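Local structure of thioesterase superfamily protein (Sulfolobus solfataricus, 2GF6) at residues E3-Y7 / K131-K135; D11-D17 / R31-N35; I23-Y29 / Y67-V71. The protein binds coenzyme A and is probably a hotdog-fold thioesterase of the 4-hydroxybenzoyl-CoA thioesterase family, likely hydrolysing fatty acyl-CoA. All blocks are in the same frame, centred on the assembly; numbering follows the deposited sequence.

Contact 1: E3-Y7 / K131-K135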
loop_
_atom_site.group_PDB
_atom_site.type_symbol
_atom_site.label_atom_id
_atom_site.label_comp_id
_atom_site.label_asym_id
_atom_site.label_seq_id
_atom_site.Cartn_x
_atom_site.Cartn_y
_atom_site.Cartn_z
ATOM N N GLU A 3 -15.764 30.072 2.245
ATOM C CA GLU A 3 -16.968 29.403 2.757
ATOM C C GLU A 3 -16.802 27.894 2.634
ATOM O O GLU A 3 -16.464 27.410 1.564
ATOM C CB GLU A 3 -18.229 29.888 2.010
ATOM C CG GLU A 3 -18.158 29.905 0.469
ATOM C CD GLU A 3 -17.337 31.069 -0.140
ATOM O OE1 GLU A 3 -16.921 32.008 0.569
ATOM O OE2 GLU A 3 -17.093 31.034 -1.355
ATOM N N ASN A 4 -16.998 27.171 3.739
ATOM C CA ASN A 4 -16.859 25.689 3.797
ATOM C C ASN A 4 -15.567 25.121 3.219
ATOM O O ASN A 4 -15.552 23.969 2.753
ATOM C CB ASN A 4 -18.057 24.979 3.131
ATOM C CG ASN A 4 -19.339 25.068 3.958
ATOM O OD1 ASN A 4 -19.383 25.696 5.026
ATOM N ND2 ASN A 4 -20.395 24.434 3.461
ATOM N N ILE A 5 -14.490 25.908 3.254
ATOM C CA ILE A 5 -13.204 25.460 2.725
ATOM C C ILE A 5 -12.596 24.282 3.523
ATOM O O ILE A 5 -11.860 23.478 2.972
ATOM C CB ILE A 5 -12.196 26.634 2.574
ATOM C CG1 ILE A 5 -10.916 26.170 1.873
ATOM C CG2 ILE A 5 -11.822 27.268 3.930
ATOM C CD1 ILE A 5 -11.142 25.396 0.565
ATOM N N GLU A 6 -12.918 24.155 4.806
ATOM C CA GLU A 6 -12.430 23.005 5.603
ATOM C C GLU A 6 -12.960 21.690 5.084
ATOM O O GLU A 6 -12.425 20.624 5.416
ATOM C CB GLU A 6 -12.865 23.065 7.075
ATOM C CG GLU A 6 -12.945 24.415 7.669
ATOM C CD GLU A 6 -14.294 25.006 7.478
ATOM O OE1 GLU A 6 -15.137 24.775 8.371
ATOM O OE2 GLU A 6 -14.497 25.714 6.457
ATOM N N TYR A 7 -14.057 21.763 4.337
ATOM C CA TYR A 7 -14.805 20.593 3.967
ATOM C C TYR A 7 -14.456 20.151 2.573
ATOM O O TYR A 7 -14.917 19.101 2.168
ATOM C CB TYR A 7 -16.309 20.875 4.066
ATOM C CG TYR A 7 -16.752 21.252 5.471
ATOM C CD1 TYR A 7 -16.704 20.328 6.510
ATOM C CD2 TYR A 7 -17.200 22.515 5.758
ATOM C CE1 TYR A 7 -17.083 20.668 7.794
ATOM C CE2 TYR A 7 -17.583 22.864 7.039
ATOM C CZ TYR A 7 -17.528 21.939 8.056
ATOM O OH TYR A 7 -17.927 22.279 9.339
ATOM N N LYS A 131 -14.512 23.167 19.389
ATOM C CA LYS A 131 -14.094 23.555 18.030
ATOM C C LYS A 131 -14.814 22.773 16.925
ATOM O O LYS A 131 -15.269 23.354 15.943
ATOM C CB LYS A 131 -12.571 23.451 17.887
ATOM C CG LYS A 131 -11.811 24.536 18.660
ATOM C CD LYS A 131 -10.510 24.944 17.951
ATOM C CE LYS A 131 -10.013 26.329 18.359
ATOM N NZ LYS A 131 -10.769 27.456 17.737
ATOM N N LEU A 132 -14.924 21.462 17.098
ATOM C CA LEU A 132 -15.708 20.625 16.195
ATOM C C LEU A 132 -17.163 21.020 16.100
ATOM O O LEU A 132 -17.783 20.827 15.067
ATOM C CB LEU A 132 -15.677 19.164 16.641
ATOM C CG LEU A 132 -14.605 18.280 16.030
ATOM C CD1 LEU A 132 -14.781 16.873 16.560
ATOM C CD2 LEU A 132 -14.670 18.322 14.494
ATOM N N SER A 133 -17.722 21.542 17.189
ATOM C CA SER A 133 -19.153 21.871 17.234
ATOM C C SER A 133 -19.528 23.113 16.407
ATOM O O SER A 133 -20.714 23.351 16.174
ATOM C CB SER A 133 -19.625 22.053 18.679
ATOM O OG SER A 133 -19.382 23.369 19.117
ATOM N N ILE A 134 -18.533 23.891 15.966
ATOM C CA ILE A 134 -18.784 25.076 15.136
ATOM C C ILE A 134 -18.921 24.735 13.646
ATOM O O ILE A 134 -18.108 23.993 13.103
ATOM C CB ILE A 134 -17.667 26.130 15.296
ATOM C CG1 ILE A 134 -17.499 26.500 16.772
ATOM C CG2 ILE A 134 -17.981 27.404 14.467
ATOM C CD1 ILE A 134 -16.344 27.431 17.030
ATOM N N LYS A 135 -19.937 25.327 13.007
ATOM C CA LYS A 135 -20.195 25.248 11.547
ATOM C C LYS A 135 -21.121 24.057 11.196
ATOM O O LYS A 135 -21.213 23.032 11.890
ATOM C CB LYS A 135 -18.891 25.215 10.710
ATOM C CG LYS A 135 -19.071 25.562 9.225
ATOM C CD LYS A 135 -17.754 25.849 8.465
ATOM C CE LYS A 135 -17.109 27.252 8.706
ATOM N NZ LYS A 135 -15.922 27.498 7.804
ATOM O OXT LYS A 135 -21.846 24.102 10.190
#

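Contact 2: D11-D17 / R31-N35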
loop_
_atom_site.group_PDB
_atom_site.type_symbol
_atom_site.label_atom_id
_atom_site.label_comp_id
_atom_site.label_asym_id
_atom_site.label_seq_id
_atom_site.Cartn_x
_atom_site.Cartn_y
_atom_site.Cartn_z
ATOM N N ASP A 11 -7.374 16.443 -4.900
ATOM C CA ASP A 11 -6.274 15.507 -5.076
ATOM C C ASP A 11 -6.253 15.009 -6.523
ATOM O O ASP A 11 -7.138 15.314 -7.304
ATOM C CB ASP A 11 -6.396 14.341 -4.086
ATOM C CG ASP A 11 -5.042 13.933 -3.485
ATOM O OD1 ASP A 11 -4.023 13.995 -4.216
ATOM O OD2 ASP A 11 -4.995 13.579 -2.279
ATOM N N VAL A 12 -5.218 14.262 -6.869
ATOM C CA VAL A 12 -5.011 13.769 -8.237
ATOM C C VAL A 12 -4.644 12.283 -8.148
ATOM O O VAL A 12 -3.916 11.871 -7.223
ATOM C CB VAL A 12 -3.916 14.614 -8.973
ATOM C CG1 VAL A 12 -2.558 14.474 -8.289
ATOM C CG2 VAL A 12 -3.810 14.251 -10.440
ATOM N N VAL A 13 -5.196 11.485 -9.061
ATOM C CA VAL A 13 -4.944 10.051 -9.062
ATOM C C VAL A 13 -3.555 9.751 -9.611
ATOM O O VAL A 13 -3.192 10.197 -10.693
ATOM C CB VAL A 13 -6.027 9.254 -9.862
ATOM C CG1 VAL A 13 -5.772 7.732 -9.791
ATOM C CG2 VAL A 13 -7.431 9.530 -9.302
ATOM N N ARG A 14 -2.798 8.978 -8.831
ATOM C CA ARG A 14 -1.374 8.732 -9.043
ATOM C C ARG A 14 -1.166 7.256 -9.410
ATOM O O ARG A 14 -2.060 6.419 -9.270
ATOM C CB ARG A 14 -0.582 9.081 -7.782
ATOM C CG ARG A 14 0.281 10.308 -7.882
ATOM C CD ARG A 14 -0.481 11.593 -7.725
ATOM N NE ARG A 14 0.418 12.741 -7.533
ATOM C CZ ARG A 14 0.247 13.700 -6.618
ATOM N NH1 ARG A 14 -0.811 13.690 -5.792
ATOM N NH2 ARG A 14 1.134 14.675 -6.528
ATOM N N ILE A 15 0.017 6.926 -9.897
ATOM C CA ILE A 15 0.290 5.533 -10.294
ATOM C C ILE A 15 0.144 4.566 -9.127
ATOM O O ILE A 15 -0.322 3.429 -9.272
ATOM C CB ILE A 15 1.711 5.400 -10.938
ATOM C CG1 ILE A 15 1.883 4.009 -11.534
ATOM C CG2 ILE A 15 2.858 5.785 -9.927
ATOM C CD1 ILE A 15 0.841 3.664 -12.560
ATOM N N TYR A 16 0.547 5.011 -7.953
ATOM C CA TYR A 16 0.418 4.174 -6.787
ATOM C C TYR A 16 -1.047 4.116 -6.292
ATOM O O TYR A 16 -1.359 3.401 -5.330
ATOM C CB TYR A 16 1.380 4.631 -5.674
ATOM C CG TYR A 16 1.347 6.115 -5.367
ATOM C CD1 TYR A 16 0.318 6.662 -4.605
ATOM C CD2 TYR A 16 2.363 6.964 -5.788
ATOM C CE1 TYR A 16 0.264 8.009 -4.323
ATOM C CE2 TYR A 16 2.309 8.348 -5.508
ATOM C CZ TYR A 16 1.247 8.853 -4.766
ATOM O OH TYR A 16 1.158 10.209 -4.450
ATOM N N ASP A 17 -1.953 4.865 -6.921
ATOM C CA ASP A 17 -3.393 4.728 -6.579
ATOM C C ASP A 17 -4.127 3.687 -7.403
ATOM O O ASP A 17 -5.297 3.403 -7.150
ATOM C CB ASP A 17 -4.120 6.072 -6.731
ATOM C CG ASP A 17 -3.606 7.118 -5.758
ATOM O OD1 ASP A 17 -3.359 6.766 -4.582
ATOM O OD2 ASP A 17 -3.419 8.261 -6.197
ATOM N N ARG A 31 -6.760 6.817 0.891
ATOM C CA ARG A 31 -5.770 7.850 0.797
ATOM C C ARG A 31 -6.530 9.138 0.691
ATOM O O ARG A 31 -6.222 10.090 1.344
ATOM C CB ARG A 31 -4.831 7.665 -0.409
ATOM C CG ARG A 31 -3.654 8.665 -0.385
ATOM C CD ARG A 31 -2.595 8.452 -1.458
ATOM N NE ARG A 31 -2.975 8.970 -2.769
ATOM C CZ ARG A 31 -3.063 10.259 -3.113
ATOM N NH1 ARG A 31 -2.871 11.235 -2.239
ATOM N NH2 ARG A 31 -3.388 10.569 -4.363
ATOM N N PHE A 32 -7.556 9.156 -0.142
ATOM C CA PHE A 32 -8.222 10.419 -0.414
ATOM C C PHE A 32 -8.989 10.929 0.810
ATOM O O PHE A 32 -8.932 12.117 1.108
ATOM C CB PHE A 32 -9.183 10.298 -1.602
ATOM C CG PHE A 32 -8.557 9.711 -2.838
ATOM C CD1 PHE A 32 -7.289 10.099 -3.262
ATOM C CD2 PHE A 32 -9.245 8.764 -3.584
ATOM C CE1 PHE A 32 -6.724 9.560 -4.423
ATOM C CE2 PHE A 32 -8.683 8.199 -4.713
ATOM C CZ PHE A 32 -7.423 8.607 -5.140
ATOM N N PHE A 33 -9.757 10.057 1.471
ATOM C CA PHE A 33 -10.652 10.532 2.510
ATOM C C PHE A 33 -9.877 10.845 3.806
ATOM O O PHE A 33 -10.190 11.834 4.505
ATOM C CB PHE A 33 -11.910 9.636 2.643
ATOM C CG PHE A 33 -11.689 8.257 3.215
ATOM C CD1 PHE A 33 -11.159 8.065 4.491
ATOM C CD2 PHE A 33 -12.157 7.146 2.533
ATOM C CE1 PHE A 33 -11.017 6.784 5.030
ATOM C CE2 PHE A 33 -12.023 5.861 3.075
ATOM C CZ PHE A 33 -11.458 5.689 4.329
ATOM N N THR A 34 -8.803 10.085 4.054
ATOM C CA THR A 34 -7.853 10.390 5.149
ATOM C C THR A 34 -7.237 11.781 4.986
ATOM O O THR A 34 -7.235 12.578 5.904
ATOM C CB THR A 34 -6.756 9.298 5.234
ATOM O OG1 THR A 34 -7.410 8.042 5.345
ATOM C CG2 THR A 34 -5.839 9.491 6.479
ATOM N N ASN A 35 -6.743 12.087 3.793
ATOM C CA ASN A 35 -6.270 13.426 3.526
ATOM C C ASN A 35 -7.373 14.446 3.764
ATOM O O ASN A 35 -7.143 15.510 4.343
ATOM C CB ASN A 35 -5.764 13.542 2.091
ATOM C CG ASN A 35 -4.467 12.794 1.857
ATOM O OD1 ASN A 35 -3.696 12.538 2.792
ATOM N ND2 ASN A 35 -4.217 12.444 0.603
#

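Contact 3: I23-Y29 / Y67-V71. With COA (coenzyme A), chain F.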
loop_
_atom_site.group_PDB
_atom_site.type_symbol
_atom_site.label_atom_id
_atom_site.label_comp_id
_atom_site.label_asym_id
_atom_site.label_seq_id
_atom_site.Cartn_x
_atom_site.Cartn_y
_atom_site.Cartn_z
ATOM N N ILE A 23 -7.578 1.625 -12.853
ATOM C CA ILE A 23 -8.461 2.494 -12.095
ATOM C C ILE A 23 -7.950 2.521 -10.694
ATOM O O ILE A 23 -7.157 1.620 -10.295
ATOM C CB ILE A 23 -9.920 1.960 -12.061
ATOM C CG1 ILE A 23 -9.993 0.548 -11.433
ATOM C CG2 ILE A 23 -10.486 1.928 -13.466
ATOM C CD1 ILE A 23 -11.430 0.032 -11.294
ATOM N N ALA A 24 -8.394 3.531 -9.954
ATOM C CA ALA A 24 -8.074 3.615 -8.534
ATOM C C ALA A 24 -8.655 2.426 -7.757
ATOM O O ALA A 24 -9.796 1.991 -7.994
ATOM C CB ALA A 24 -8.574 4.913 -7.964
ATOM N N HIS A 25 -7.848 1.924 -6.833
ATOM C CA HIS A 25 -8.152 0.727 -6.054
ATOM C C HIS A 25 -8.692 1.097 -4.660
ATOM O O HIS A 25 -8.711 2.275 -4.257
ATOM C CB HIS A 25 -6.894 -0.178 -5.948
ATOM C CG HIS A 25 -5.662 0.510 -5.415
ATOM N ND1 HIS A 25 -5.669 1.327 -4.304
ATOM C CD2 HIS A 25 -4.376 0.476 -5.836
ATOM C CE1 HIS A 25 -4.453 1.775 -4.071
ATOM N NE2 HIS A 25 -3.640 1.250 -4.970
ATOM N N TYR A 26 -9.121 0.076 -3.927
ATOM C CA TYR A 26 -9.712 0.247 -2.612
ATOM C C TYR A 26 -8.964 1.159 -1.683
ATOM O O TYR A 26 -9.603 1.942 -0.967
ATOM C CB TYR A 26 -9.770 -1.114 -1.930
ATOM C CG TYR A 26 -10.517 -1.253 -0.617
ATOM C CD1 TYR A 26 -11.897 -1.384 -0.595
ATOM C CD2 TYR A 26 -9.836 -1.394 0.574
ATOM C CE1 TYR A 26 -12.588 -1.575 0.567
ATOM C CE2 TYR A 26 -10.532 -1.603 1.789
ATOM C CZ TYR A 26 -11.914 -1.695 1.764
ATOM O OH TYR A 26 -12.643 -1.910 2.890
ATOM N N ALA A 27 -7.642 1.017 -1.615
ATOM C CA ALA A 27 -6.844 1.748 -0.621
ATOM C C ALA A 27 -6.684 3.165 -1.074
ATOM O O ALA A 27 -6.453 4.056 -0.281
ATOM C CB ALA A 27 -5.438 1.092 -0.442
ATOM N N ALA A 28 -6.775 3.393 -2.367
ATOM C CA ALA A 28 -6.611 4.744 -2.864
ATOM C C ALA A 28 -7.658 5.659 -2.239
ATOM O O ALA A 28 -7.372 6.818 -1.849
ATOM C CB ALA A 28 -6.730 4.744 -4.352
ATOM N N TYR A 29 -8.868 5.131 -2.102
ATOM C CA TYR A 29 -9.998 5.938 -1.618
ATOM C C TYR A 29 -9.783 6.332 -0.173
ATOM O O TYR A 29 -10.174 7.427 0.247
ATOM C CB TYR A 29 -11.336 5.205 -1.867
ATOM C CG TYR A 29 -11.739 5.216 -3.350
ATOM C CD1 TYR A 29 -12.362 6.323 -3.915
ATOM C CD2 TYR A 29 -11.434 4.158 -4.194
ATOM C CE1 TYR A 29 -12.687 6.358 -5.246
ATOM C CE2 TYR A 29 -11.768 4.185 -5.531
ATOM C CZ TYR A 29 -12.387 5.282 -6.056
ATOM O OH TYR A 29 -12.729 5.341 -7.405
ATOM N N TYR A 67 -19.214 2.955 -5.281
ATOM C CA TYR A 67 -18.347 3.403 -6.345
ATOM C C TYR A 67 -19.167 3.469 -7.617
ATOM O O TYR A 67 -19.369 2.456 -8.277
ATOM C CB TYR A 67 -17.188 2.431 -6.505
ATOM C CG TYR A 67 -16.485 2.120 -5.203
ATOM C CD1 TYR A 67 -16.922 1.094 -4.385
ATOM C CD2 TYR A 67 -15.380 2.850 -4.791
ATOM C CE1 TYR A 67 -16.285 0.799 -3.187
ATOM C CE2 TYR A 67 -14.724 2.567 -3.563
ATOM C CZ TYR A 67 -15.173 1.533 -2.781
ATOM O OH TYR A 67 -14.550 1.229 -1.576
ATOM N N HIS A 68 -19.664 4.661 -7.940
ATOM C CA HIS A 68 -20.557 4.837 -9.075
ATOM C C HIS A 68 -19.772 4.844 -10.357
ATOM O O HIS A 68 -20.250 4.395 -11.409
ATOM C CB HIS A 68 -21.293 6.177 -8.987
ATOM C CG HIS A 68 -22.258 6.276 -7.857
ATOM N ND1 HIS A 68 -23.487 5.656 -7.879
ATOM C CD2 HIS A 68 -22.208 6.980 -6.700
ATOM C CE1 HIS A 68 -24.142 5.946 -6.769
ATOM N NE2 HIS A 68 -23.388 6.750 -6.037
ATOM N N ARG A 69 -18.597 5.448 -10.300
ATOM C CA ARG A 69 -17.808 5.612 -11.495
ATOM C C ARG A 69 -16.373 5.413 -11.133
ATOM O O ARG A 69 -15.967 5.731 -10.002
ATOM C CB ARG A 69 -17.985 7.009 -12.064
ATOM C CG ARG A 69 -19.342 7.277 -12.683
ATOM C CD ARG A 69 -19.444 8.751 -13.066
ATOM N NE ARG A 69 -20.798 9.271 -12.866
ATOM C CZ ARG A 69 -21.546 9.888 -13.786
ATOM N NH1 ARG A 69 -21.096 10.115 -15.020
ATOM N NH2 ARG A 69 -22.773 10.298 -13.459
ATOM N N PRO A 70 -15.591 4.921 -12.096
ATOM C CA PRO A 70 -14.188 4.706 -11.857
ATOM C C PRO A 70 -13.428 6.021 -11.941
ATOM O O PRO A 70 -13.872 6.950 -12.612
ATOM C CB PRO A 70 -13.781 3.809 -13.015
ATOM C CG PRO A 70 -14.654 4.320 -14.163
ATOM C CD PRO A 70 -15.964 4.620 -13.498
ATOM N N VAL A 71 -12.282 6.085 -11.271
ATOM C CA VAL A 71 -11.324 7.156 -11.500
ATOM C C VAL A 71 -9.976 6.554 -11.933
ATOM O O VAL A 71 -9.587 5.454 -11.513
ATOM C CB VAL A 71 -11.181 8.128 -10.257
ATOM C CG1 VAL A 71 -12.487 8.858 -10.030
ATOM C CG2 VAL A 71 -10.788 7.415 -8.999
HETATM N N1A COA F . -25.534 -3.324 -4.755
HETATM C C2A COA F . -26.370 -4.251 -5.357
HETATM N N3A COA F . -26.516 -4.270 -6.731
HETATM C C4A COA F . -25.851 -3.378 -7.494
HETATM C C5A COA F . -25.014 -2.433 -6.917
HETATM C C6A COA F . -24.850 -2.407 -5.541
HETATM N N6A COA F . -24.027 -1.511 -5.001
HETATM N N7A COA F . -24.491 -1.676 -7.902
HETATM C C8A COA F . -24.968 -2.117 -9.078
HETATM N N9A COA F . -25.817 -3.168 -8.842
HETATM C C1B COA F . -26.660 -3.877 -9.832
HETATM C C2B COA F . -27.512 -2.922 -10.658
HETATM O O2B COA F . -28.776 -2.706 -10.094
HETATM C C3B COA F . -27.594 -3.649 -11.975
HETATM O O3B COA F . -28.569 -4.651 -11.907
HETATM P P3B COA F . -29.780 -4.605 -12.959
HETATM O O7A COA F . -30.695 -5.760 -12.630
HETATM O O8A COA F . -29.228 -4.728 -14.382
HETATM O O9A COA F . -30.511 -3.295 -12.719
HETATM C C4B COA F . -26.246 -4.316 -12.103
HETATM O O4B COA F . -25.871 -4.601 -10.767
HETATM C C5B COA F . -25.219 -3.401 -12.755
HETATM O O5B COA F . -25.413 -2.055 -12.381
HETATM P P1A COA F . -25.390 -0.898 -13.500
HETATM O O1A COA F . -25.353 0.469 -12.849
HETATM O O2A COA F . -26.578 -1.012 -14.418
HETATM O O3A COA F . -23.967 -1.165 -14.226
HETATM P P2A COA F . -23.344 -0.251 -15.410
HETATM O O4A COA F . -23.998 1.101 -15.444
HETATM O O5A COA F . -23.434 -1.017 -16.721
HETATM O O6A COA F . -21.801 -0.065 -15.025
HETATM C CBP COA F . -20.029 0.451 -13.627
HETATM C CCP COA F . -21.361 -0.266 -13.710
HETATM C CDP COA F . -20.116 1.815 -14.330
HETATM C CEP COA F . -19.000 -0.436 -14.329
HETATM C CAP COA F . -19.739 0.718 -12.153
HETATM O OAP COA F . -20.653 1.666 -11.658
HETATM C C9P COA F . -18.355 1.247 -11.915
HETATM O O9P COA F . -17.441 1.451 -12.943
HETATM N N8P COA F . -18.063 1.480 -10.660
HETATM C C7P COA F . -16.761 1.970 -10.300
HETATM C C6P COA F . -15.858 0.790 -10.050
HETATM C C5P COA F . -14.693 1.270 -9.247
HETATM O O5P COA F . -13.987 2.203 -9.648
HETATM N N4P COA F . -14.555 0.644 -8.103
HETATM C C3P COA F . -13.366 -0.065 -7.760
HETATM C C2P COA F . -12.489 0.812 -6.905
HETATM S S1P COA F . -12.348 0.273 -5.195
HETATM O O HOH W 1 -11.751 3.478 -9.083
HETATM O O HOH W 2 -12.155 2.167 -0.250
HETATM O O HOH W 3 -15.446 5.587 -7.531
#

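Contact 1: E3-Y7 / K131-K135
K135, the C-terminal residue, reaches E6 and Y7 through a chain that starts out extended and then bends once. Its CG stands opposite the backbone N (chi1 -162°), and the turn at chi3 (-77°) brings the ammonium group round to the carboxylate of E6. E6 comes from the opposite direction, its own chain bent at chi2. The two charged ends form a salt bridge, K135 NZ donating to E6 OE2 at 2.7 Å from above the carboxylate plane, 39° out of it. The other carboxylate oxygen, E6 OE1, pairs with K44 of helix 26-45, so this buried acid is held between two lysines, a setting that would probably favour its ionised form.

The aliphatic part of K135 runs along the edge of the Y7 ring, with CG near the ring plane; the two side chains lie alongside, pointing opposite ways. K135 CB lies 3.4 Å from Y7 OH. The backbone bond from Y7 N to N4 O, 3.1 Å long, is the i to i+3 bond of the 3-10 segment 5-7. Y7 also meets the ring of F40. Far from the coenzyme sites, this is a surface contact, held by a salt bridge, in which the C-terminal tail after helix 126-132 meets the N-terminal 3-10 turn before strand 8-12, beside the long helix of the hotdog fold.

Contact 2: D11-D17 / R31-N35
Salt bridges dominate the meeting of D17 and D11 with R31. The closest is a side-on, two-pronged pairing with D17: R31 NE gives a nearly straight bond of 2.9 Å to the syn lone pair of D17 OD1 (167° at the hydrogen), while R31 NH2 reaches D17 OD2, also at 2.9 Å. Carboxylate and guanidinium planes are only 14° apart. The D11 carboxylate instead stands almost perpendicular to the guanidinium, and its bonds are weaker, R31 NH1 to D11 OD2 being 3.2 Å long and poorly angled. The bend of the arginine at chi3 (79°) lets one group serve both acids.

Uncharged donors also reach the acids: N35 ND2 donates to D11 OD2 at 3.2 Å, almost in line with the C-O bond, while N35 OD1 bonds to Y16 OH of the second subunit. Backbone amides fix the acids as well: R14 N donates to D17 OD2, and V12 N takes the anti lone pair of D11 OD1 at 2.9 Å.

Aromatic and apolar contacts fill in around the charges. Y16 presents its ring edge to R31, CE1 lying 3.7 Å from NE, while its hydroxyl bonds to N35 OD1 of the second subunit. V13 CG2 packs against F32 CZ at 4.3 Å.

R14 joins the network through D11. D11, D17 and E38 of the second subunit, which pairs with R14, probably offset the two nearby arginines and favour the ionised forms; the network ties the end of strand 8-12 and the following 3-10 segment to helix 26-45 at the interface with the second subunit.

Contact 3: I23-Y29 / Y67-V71
Y67 and Y29 line the thiol end of coenzyme A and meet each other edge to face. The edge of Y67 points at the face of Y29, centroids 5.1 Å apart and planes at 68°; chi1 of Y29 (-74°), with CG beside the backbone N, turns one ring face to Y67 CE2. The sulfur S1P lies over one face of the Y67 ring, 3.7 Å from CE2, and the coenzyme atom C2P is equally far from Y29 CE2. Farther along the pantetheine arm, backbone carbonyls do the gripping: N8P donates to Y67 O at 2.9 Å, and OAP to H68 O.

One water links the coenzyme to both segments. It donates to O5P and to A24 O, and accepts from Y29 OH, fixing the rotation of that hydroxyl, and weakly from V71 N. A second water donates to both Y29 OH and R69 O.

Behind this shell the backbones are pinned together by A24 N donating to V71 O at 2.7 Å, 163° at the hydrogen. Tight packing accompanies that bond, A24 CB lying 3.5 Å from V71 CG2, whose methyl also faces the Y29 hydroxyl at 3.3 Å. I23 CG2 rests on P70 CB. H25 caps the start of the helix, its ND1 taking a weak bond from A28 N.

The fourth subunit completes the site: its S63 bonds to Y67 OH, while its E62, W119 and S121 bind the same coenzyme. A pocket built between subunits, at the N-terminal end of the long helix, is characteristic of hotdog-fold thioesterases.

In the fold
Contacts 2 and 3 are neighbours, their centres about 10 Å apart, and both use helix 26-45. They touch where D17 O meets H25 N at 3.0 Å, probably a hydrogen bond, so the acid that pairs with R31 also adjoins the turn starting the helix. Contact 3 touches coenzyme A directly, whereas in contact 2 the side chain of F32 stays about 9 Å from a bound coenzyme. Contact 1 sits apart, its centre about 23 Å from that of contact 2 and about 27 Å from that of contact 3, on the other side of the chain's centre from the latter. Strand 8-12 follows residues 3-7 directly and its last two residues open segment 11-17, connecting contacts 1 and 2 in sequence.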